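PDB 3LOV: protoporphyrinogen oxidase from Exiguobacterium sibiricum, which probably oxidises coproporphyrinogen III to coproporphyrin III with FAD and molecular oxygen, a step of coproporphyrin-dependent heme b biosynthesis. Local coordinates for residues L229-E232 and T233-S237; E236-I239 and E240-E244. All blocks are in the same frame, centred on the assembly; numbering follows the deposited sequence.

How the contacts relate
Contact 1 (229-232 with 233-237) comes first along the chain and contact 2 (236-239 with 240-244) begins where it ends; they share E236 and S237, and their centres lie 10 Å apart. Contact 1 is the turn by which the middle strand of a three-stranded antiparallel sheet, 228-231, passes into helix 235-245, and contact 2 is the body of that helix. The two also touch directly, L231 CD1 packing on L238 CB at 4.0 Å. Both stand near the bound FAD: the side chain of L235 is about 6 Å from it and that of I239 about 8 Å, which places this strand-turn-helix unit beside the cofactor.

Contact 1 (L229-E232 and T233-S237); sequences LSLE and TGLES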
loop_
_atom_site.group_PDB
_atom_site.type_symbol
_atom_site.label_atom_id
_atom_site.label_comp_id
_atom_site.label_asym_id
_atom_site.label_seq_id
_atom_site.Cartn_x
_atom_site.Cartn_y
_atom_site.Cartn_z
ATOM N N LEU A 229 -3.815 8.533 -8.878
ATOM C CA LEU A 229 -3.879 9.972 -8.566
ATOM C C LEU A 229 -2.867 10.338 -7.506
ATOM O O LEU A 229 -2.743 9.607 -6.508
ATOM C CB LEU A 229 -5.274 10.348 -8.019
ATOM C CG LEU A 229 -6.413 10.332 -9.044
ATOM C CD1 LEU A 229 -7.760 10.474 -8.338
ATOM C CD2 LEU A 229 -6.156 11.447 -10.117
ATOM N N SER A 230 -2.167 11.460 -7.715
ATOM C CA SER A 230 -1.446 12.121 -6.663
ATOM C C SER A 230 -1.816 13.598 -6.645
ATOM O O SER A 230 -2.767 14.000 -7.274
ATOM C CB SER A 230 0.044 11.965 -6.831
ATOM O OG SER A 230 0.700 12.316 -5.607
ATOM N N LEU A 231 -1.070 14.395 -5.900
ATOM C CA LEU A 231 -1.269 15.830 -5.879
ATOM C C LEU A 231 -0.001 16.551 -6.321
ATOM O O LEU A 231 1.125 16.194 -5.934
ATOM C CB LEU A 231 -1.677 16.310 -4.476
ATOM C CG LEU A 231 -2.961 15.715 -3.885
ATOM C CD1 LEU A 231 -2.985 16.005 -2.387
ATOM C CD2 LEU A 231 -4.273 16.264 -4.525
ATOM N N GLU A 232 -0.237 17.638 -7.060
ATOM C CA GLU A 232 0.803 18.483 -7.610
ATOM C C GLU A 232 1.666 19.026 -6.497
ATOM O O GLU A 232 2.868 19.206 -6.649
ATOM C CB GLU A 232 0.144 19.662 -8.372
ATOM C CG GLU A 232 1.090 20.472 -9.272
ATOM C CD GLU A 232 2.086 21.314 -8.501
ATOM O OE1 GLU A 232 1.719 21.932 -7.478
ATOM O OE2 GLU A 232 3.255 21.357 -8.923
ATOM N N THR A 233 1.042 19.296 -5.366
ATOM C CA THR A 233 1.713 19.878 -4.232
ATOM C C THR A 233 2.237 18.771 -3.316
ATOM O O THR A 233 2.717 19.052 -2.246
ATOM C CB THR A 233 0.729 20.767 -3.439
ATOM O OG1 THR A 233 -0.501 20.057 -3.283
ATOM C CG2 THR A 233 0.442 22.066 -4.204
ATOM N N GLY A 234 2.101 17.516 -3.724
ATOM C CA GLY A 234 2.694 16.387 -2.985
ATOM C C GLY A 234 1.706 15.823 -1.991
ATOM O O GLY A 234 0.805 16.541 -1.537
ATOM N N LEU A 235 1.853 14.537 -1.655
ATOM C CA LEU A 235 0.860 13.883 -0.803
ATOM C C LEU A 235 0.963 14.435 0.598
ATOM O O LEU A 235 -0.025 14.460 1.333
ATOM C CB LEU A 235 0.973 12.361 -0.835
ATOM C CG LEU A 235 0.370 11.606 -2.023
ATOM C CD1 LEU A 235 0.505 10.128 -1.756
ATOM C CD2 LEU A 235 -1.068 11.955 -2.263
ATOM N N GLU A 236 2.118 14.960 0.980
ATOM C CA GLU A 236 2.207 15.556 2.311
ATOM C C GLU A 236 1.292 16.797 2.453
ATOM O O GLU A 236 0.804 17.103 3.563
ATOM C CB GLU A 236 3.662 15.871 2.675
ATOM C CG GLU A 236 3.870 16.076 4.190
ATOM C CD GLU A 236 5.347 16.144 4.646
ATOM O OE1 GLU A 236 6.278 15.767 3.887
ATOM O OE2 GLU A 236 5.559 16.526 5.805
ATOM N N SER A 237 0.992 17.468 1.335
ATOM C CA SER A 237 0.075 18.628 1.379
ATOM C C SER A 237 -1.329 18.201 1.808
ATOM O O SER A 237 -2.010 18.941 2.483
ATOM C CB SER A 237 0.058 19.413 0.076
ATOM O OG SER A 237 -0.547 18.696 -0.948
#
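L231 and G234 close a type I beta turn at the end of strand 228-231, the amide N of G234 donating to O of L231 at 2.8 Å. The N-H...O angle is 150°, with the donor well above the carbonyl plane. At the backbone angles of G234 (phi 92°) a CB would press on the preceding carbonyl oxygen, a direct reason for glycine.

The tight part lies where the turn meets the first residues of the helix. S237 OG donates to G234 O at 2.6 Å, in the carbonyl plane, and accepts from T233 OG1 at 2.7 Å. G234 O is gripped twice, since S237 N also donates to it at 3.0 Å. The S237 torsion, chi1 70°, sets OG between its own N and carbonyl carbon, facing back to the turn. L231 lays CD1 against this polar cluster, 3.9 Å from S237 OG, and only grazes L235, whose CD2 is 4.5 Å from that same methyl. S230 OG rests against L235 CG at 3.7 Å while bonding to O of the FAD-binding D60, and the L235 side chain lies near FAD-binding L447, so the turn joins strand to helix beside the cofactor site.

The partly exposed side is looser: E232 and T233 cross at about a right angle, with E232 OE1 3.5 Å from T233 CG2, a contact of modest weight because E232 has two conformers.

Around the turn, S230 is backbone-bonded to V83 of strand 82-84 and L229 to Y62 of strand 62-63, L231 packs on I73 of helix 68-75, and E56 accepts from L235 N.

Contact 2 (E236-I239 and E240-E244); sequences ESLI and ERLEE
Helix 235-245 carries this contact as regular alpha-helix, alongside helix 14-26, into which a probable GxGxxG segment of the Rossmann-type FAD-binding fold runs. Four successive i to i+4 bonds define it, from E240 N to E236 O through E243 N to I239 O. The first, 3.0 Å with an N-H...O angle of 167°, runs nearly along the C=O axis; in the next two, R241 N to S237 O and L242 N to L238 O, the donor is tilted 24° from the carbonyl plane.

On the buried face L238 and L242 lie side by side, pointing the same way, their CD1 methyls 4.0 Å apart. L238 reaches forward because CG stands anti to its own N (chi1 163°). Both leucines, together with I239, pack on helix 14-26, where L17 meets I239 and L242.

The other face is acidic. E240, extended beyond CG, reaches back along the preceding turn, bringing OE1 to 3.4 Å from S237 CA, while OE2 comes within 4.3 Å of E236 OE2. The likely repulsion between these carboxylates is answered by arginines: R49 forms a salt bridge with E240 and R40 one with E236, whose OE1 also accepts from T47 N. An alanine in place of E240 is likely to cost R49 this salt bridge and strip the cover from E236 O and S237 CA.

R241 has two conformers; in the one described its bent chain lets NH1 donate to I76 O, while NE lies 3.2 Å from E244 OE2, a charge-only pair in which the oxygen sits well out of the guanidinium plane.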
loop_
_atom_site.group_PDB
_atom_site.type_symbol
_atom_site.label_atom_id
_atom_site.label_comp_id
_atom_site.label_asym_id
_atom_site.label_seq_id
_atom_site.Cartn_x
_atom_site.Cartn_y
_atom_site.Cartn_z
ATOM N N GLU A 236 2.118 14.960 0.980
ATOM C CA GLU A 236 2.207 15.556 2.311
ATOM C C GLU A 236 1.292 16.797 2.453
ATOM O O GLU A 236 0.804 17.103 3.563
ATOM C CB GLU A 236 3.662 15.871 2.675
ATOM C CG GLU A 236 3.870 16.076 4.190
ATOM C CD GLU A 236 5.347 16.144 4.646
ATOM O OE1 GLU A 236 6.278 15.767 3.887
ATOM O OE2 GLU A 236 5.559 16.526 5.805
ATOM N N SER A 237 0.992 17.468 1.335
ATOM C CA SER A 237 0.075 18.628 1.379
ATOM C C SER A 237 -1.329 18.201 1.808
ATOM O O SER A 237 -2.010 18.941 2.483
ATOM C CB SER A 237 0.058 19.413 0.076
ATOM O OG SER A 237 -0.547 18.696 -0.948
ATOM N N LEU A 238 -1.709 16.963 1.514
ATOM C CA LEU A 238 -2.960 16.427 2.035
ATOM C C LEU A 238 -2.928 16.363 3.561
ATOM O O LEU A 238 -3.901 16.728 4.203
ATOM C CB LEU A 238 -3.278 15.059 1.439
ATOM C CG LEU A 238 -4.310 14.160 2.133
ATOM C CD1 LEU A 238 -5.690 14.800 2.138
ATOM C CD2 LEU A 238 -4.304 12.772 1.469
ATOM N N ILE A 239 -1.819 15.887 4.133
ATOM C CA ILE A 239 -1.669 15.796 5.602
ATOM C C ILE A 239 -1.811 17.206 6.249
ATOM O O ILE A 239 -2.597 17.400 7.182
ATOM C CB ILE A 239 -0.316 15.131 5.975
ATOM C CG1 ILE A 239 -0.215 13.711 5.369
ATOM C CG2 ILE A 239 -0.104 15.119 7.421
ATOM C CD1 ILE A 239 -1.386 12.756 5.674
ATOM N N GLU A 240 -1.097 18.150 5.671
ATOM C CA GLU A 240 -1.056 19.536 6.102
ATOM C C GLU A 240 -2.432 20.167 6.038
ATOM O O GLU A 240 -2.858 20.798 6.995
ATOM C CB GLU A 240 -0.043 20.313 5.244
ATOM C CG GLU A 240 1.374 20.019 5.646
ATOM C CD GLU A 240 2.424 20.301 4.568
ATOM O OE1 GLU A 240 2.086 20.560 3.398
ATOM O OE2 GLU A 240 3.618 20.252 4.894
ATOM N N ARG A 241 -3.166 19.955 4.944
ATOM C CA ARG A 241 -4.512 20.517 4.821
ATOM C C ARG A 241 -5.476 19.865 5.796
ATOM O O ARG A 241 -6.352 20.535 6.343
ATOM C CB ARG A 241 -5.045 20.375 3.384
ATOM C CG ARG A 241 -6.451 20.938 3.126
ATOM C CD ARG A 241 -6.591 22.419 3.505
ATOM N NE ARG A 241 -5.620 23.261 2.799
ATOM C CZ ARG A 241 -5.767 23.732 1.556
ATOM N NH1 ARG A 241 -6.861 23.467 0.835
ATOM N NH2 ARG A 241 -4.804 24.478 1.024
ATOM N N LEU A 242 -5.337 18.552 6.035
ATOM C CA LEU A 242 -6.230 17.933 7.019
ATOM C C LEU A 242 -6.075 18.581 8.390
ATOM O O LEU A 242 -7.070 18.903 9.048
ATOM C CB LEU A 242 -6.006 16.412 7.170
ATOM C CG LEU A 242 -6.649 15.590 6.070
ATOM C CD1 LEU A 242 -6.053 14.175 6.080
ATOM C CD2 LEU A 242 -8.196 15.608 6.199
ATOM N N GLU A 243 -4.836 18.778 8.813
ATOM C CA GLU A 243 -4.596 19.397 10.096
ATOM C C GLU A 243 -5.220 20.780 10.118
ATOM O O GLU A 243 -5.952 21.142 11.047
ATOM C CB GLU A 243 -3.104 19.510 10.416
ATOM C CG GLU A 243 -2.913 20.025 11.843
ATOM C CD GLU A 243 -1.499 20.233 12.279
ATOM O OE1 GLU A 243 -0.581 20.198 11.444
ATOM O OE2 GLU A 243 -1.318 20.470 13.495
ATOM N N GLU A 244 -4.925 21.546 9.083
ATOM C CA GLU A 244 -5.455 22.912 8.930
ATOM C C GLU A 244 -7.006 23.021 9.016
ATOM O O GLU A 244 -7.506 23.893 9.673
ATOM C CB GLU A 244 -4.902 23.454 7.619
ATOM C CG GLU A 244 -5.106 24.902 7.295
ATOM C CD GLU A 244 -4.628 25.166 5.869
ATOM O OE1 GLU A 244 -3.437 24.891 5.594
ATOM O OE2 GLU A 244 -5.450 25.574 5.017
#